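Local coordinates for protein ribosomal RNA small subunit methyltransferase E (Neisseria gonorrhoeae, PDB 5VM8) that probably methylates a uridine of 16S ribosomal RNA at N3, using S-adenosyl methionine bound by its trefoil-knotted SPOUT domain, at residues D78-L83 with R149-P154. Residues are numbered along the deposited sequence; the frame is centred on the assembly and turned at random.
Sequences DNESPL and RNTVPP
The linker that leads from the PUA-like sheet into the SPOUT methyltransferase domain is tied to the loop after helix 128-147 by a salt bridge between Glu80 and Arg149. The two side chains cross at about a right angle, and the carboxylate binds in two places: Arg149 NE donates to Glu80 OE1 at 3.0 Å, and Arg149 NH2 lies 3.0 Å from Glu80 OE2. OE1 receives the NE hydrogen on its syn side, but the planes of carboxylate and guanidinium are turned 46° apart and the N-H...O angle is 141°, so the pairing is twisted rather than flat. A bend in the arginine chain at chi3 (65°) swings the guanidinium across to the acid. Pro153 CD sits 3.6 Å above one face of the Arg149 guanidinium, displaced toward its rim. Arg149 NH1 meanwhile donates to the carbonyls of Val105 and Val109, so the guanidinium is held by the chain around the end of helix 94-106 as well as by the acid. Thr151 packs beside the acid, its CB 3.6 Å from Glu80 CD. In the linker, one residue before Glu80, Asn79 ND2 donates a hydrogen bond to the carbonyl of Gly148, while Asn150 OD1 accepts from Arg11 NH1 on strand 11-13 of the PUA-like sheet.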
loop_
_atom_site.group_PDB
_atom_site.type_symbol
_atom_site.label_atom_id
_atom_site.label_comp_id
_atom_site.label_asym_id
_atom_site.label_seq_id
_atom_site.Cartn_x
_atom_site.Cartn_y
_atom_site.Cartn_z
ATOM N N ASP A 78 2.620 13.434 -10.706
ATOM C CA ASP A 78 2.778 11.986 -10.650
ATOM C C ASP A 78 4.019 11.625 -9.843
ATOM O O ASP A 78 5.151 11.811 -10.310
ATOM C CB ASP A 78 2.850 11.368 -12.042
ATOM C CG ASP A 78 2.951 9.852 -11.985
ATOM O OD1 ASP A 78 2.173 9.228 -11.218
ATOM O OD2 ASP A 78 3.815 9.296 -12.698
ATOM N N ASN A 79 3.794 11.088 -8.642
ATOM C CA ASN A 79 4.832 10.655 -7.714
ATOM C C ASN A 79 5.041 9.146 -7.722
ATOM O O ASN A 79 5.753 8.624 -6.857
ATOM C CB ASN A 79 4.505 11.102 -6.286
ATOM C CG ASN A 79 4.432 12.589 -6.147
ATOM O OD1 ASN A 79 5.120 13.330 -6.856
ATOM N ND2 ASN A 79 3.624 13.048 -5.206
ATOM N N GLU A 80 4.369 8.426 -8.611
ATOM C CA GLU A 80 4.434 6.974 -8.606
ATOM C C GLU A 80 5.793 6.463 -9.080
ATOM O O GLU A 80 6.420 7.039 -9.972
ATOM C CB GLU A 80 3.321 6.421 -9.483
ATOM C CG GLU A 80 1.952 6.681 -8.900
ATOM C CD GLU A 80 1.831 6.175 -7.484
ATOM O OE1 GLU A 80 1.445 6.974 -6.614
ATOM O OE2 GLU A 80 2.141 4.987 -7.235
ATOM N N SER A 81 6.256 5.393 -8.455
ATOM C CA SER A 81 7.370 4.640 -8.998
ATOM C C SER A 81 6.910 3.888 -10.244
ATOM O O SER A 81 5.787 3.375 -10.276
ATOM C CB SER A 81 7.909 3.641 -7.970
ATOM O OG SER A 81 8.910 2.779 -8.507
ATOM N N PRO A 82 7.742 3.821 -11.288
ATOM C CA PRO A 82 7.372 3.040 -12.473
ATOM C C PRO A 82 7.499 1.557 -12.237
ATOM O O PRO A 82 7.024 0.768 -13.067
ATOM C CB PRO A 82 8.376 3.518 -13.532
ATOM C CG PRO A 82 9.577 3.908 -12.749
ATOM C CD PRO A 82 9.081 4.427 -11.419
ATOM N N LEU A 83 8.151 1.171 -11.141
ATOM C CA LEU A 83 8.289 -0.220 -10.747
ATOM C C LEU A 83 6.986 -0.701 -10.110
ATOM O O LEU A 83 6.420 -0.033 -9.238
ATOM C CB LEU A 83 9.451 -0.367 -9.770
ATOM C CG LEU A 83 9.892 -1.765 -9.360
ATOM C CD1 LEU A 83 10.305 -2.556 -10.609
ATOM C CD2 LEU A 83 11.042 -1.684 -8.345
ATOM N N ARG A 149 0.861 10.619 -2.696
ATOM C CA ARG A 149 0.494 9.758 -3.807
ATOM C C ARG A 149 -0.944 10.049 -4.216
ATOM O O ARG A 149 -1.845 10.038 -3.379
ATOM C CB ARG A 149 0.677 8.290 -3.423
ATOM C CG ARG A 149 2.139 7.888 -3.418
ATOM C CD ARG A 149 2.316 6.465 -2.988
ATOM N NE ARG A 149 1.720 5.550 -3.949
ATOM C CZ ARG A 149 1.837 4.232 -3.893
ATOM N NH1 ARG A 149 2.544 3.675 -2.922
ATOM N NH2 ARG A 149 1.248 3.474 -4.804
ATOM N N ASN A 150 -1.158 10.235 -5.513
ATOM C CA ASN A 150 -2.491 10.404 -6.066
ATOM C C ASN A 150 -3.053 9.099 -6.598
ATOM O O ASN A 150 -4.183 9.078 -7.106
ATOM C CB ASN A 150 -2.474 11.478 -7.148
ATOM C CG ASN A 150 -2.186 12.843 -6.576
ATOM O OD1 ASN A 150 -2.409 13.091 -5.390
ATOM N ND2 ASN A 150 -1.675 13.728 -7.403
ATOM N N THR A 151 -2.269 8.027 -6.520
ATOM C CA THR A 151 -2.708 6.682 -6.836
ATOM C C THR A 151 -2.727 5.911 -5.530
ATOM O O THR A 151 -1.743 5.923 -4.786
ATOM C CB THR A 151 -1.774 6.030 -7.849
ATOM O OG1 THR A 151 -1.777 6.830 -9.033
ATOM C CG2 THR A 151 -2.269 4.640 -8.190
ATOM N N VAL A 152 -3.873 5.303 -5.210
ATOM C CA VAL A 152 -4.064 4.595 -3.960
ATOM C C VAL A 152 -3.884 3.098 -4.236
ATOM O O VAL A 152 -4.653 2.541 -5.035
ATOM C CB VAL A 152 -5.439 4.879 -3.338
ATOM C CG1 VAL A 152 -5.665 3.994 -2.116
ATOM C CG2 VAL A 152 -5.547 6.353 -2.953
ATOM N N PRO A 153 -2.869 2.454 -3.678
ATOM C CA PRO A 153 -2.717 1.009 -3.879
ATOM C C PRO A 153 -3.864 0.273 -3.215
ATOM O O PRO A 153 -4.255 0.612 -2.091
ATOM C CB PRO A 153 -1.368 0.682 -3.209
ATOM C CG PRO A 153 -1.037 1.856 -2.326
ATOM C CD PRO A 153 -1.771 3.050 -2.890
ATOM N N PRO A 154 -4.461 -0.708 -3.888
ATOM C CA PRO A 154 -5.559 -1.463 -3.263
ATOM C C PRO A 154 -5.047 -2.408 -2.189
ATOM O O PRO A 154 -3.930 -2.923 -2.266
ATOM C CB PRO A 154 -6.156 -2.254 -4.434
ATOM C CG PRO A 154 -4.968 -2.483 -5.346
ATOM C CD PRO A 154 -4.121 -1.220 -5.228
#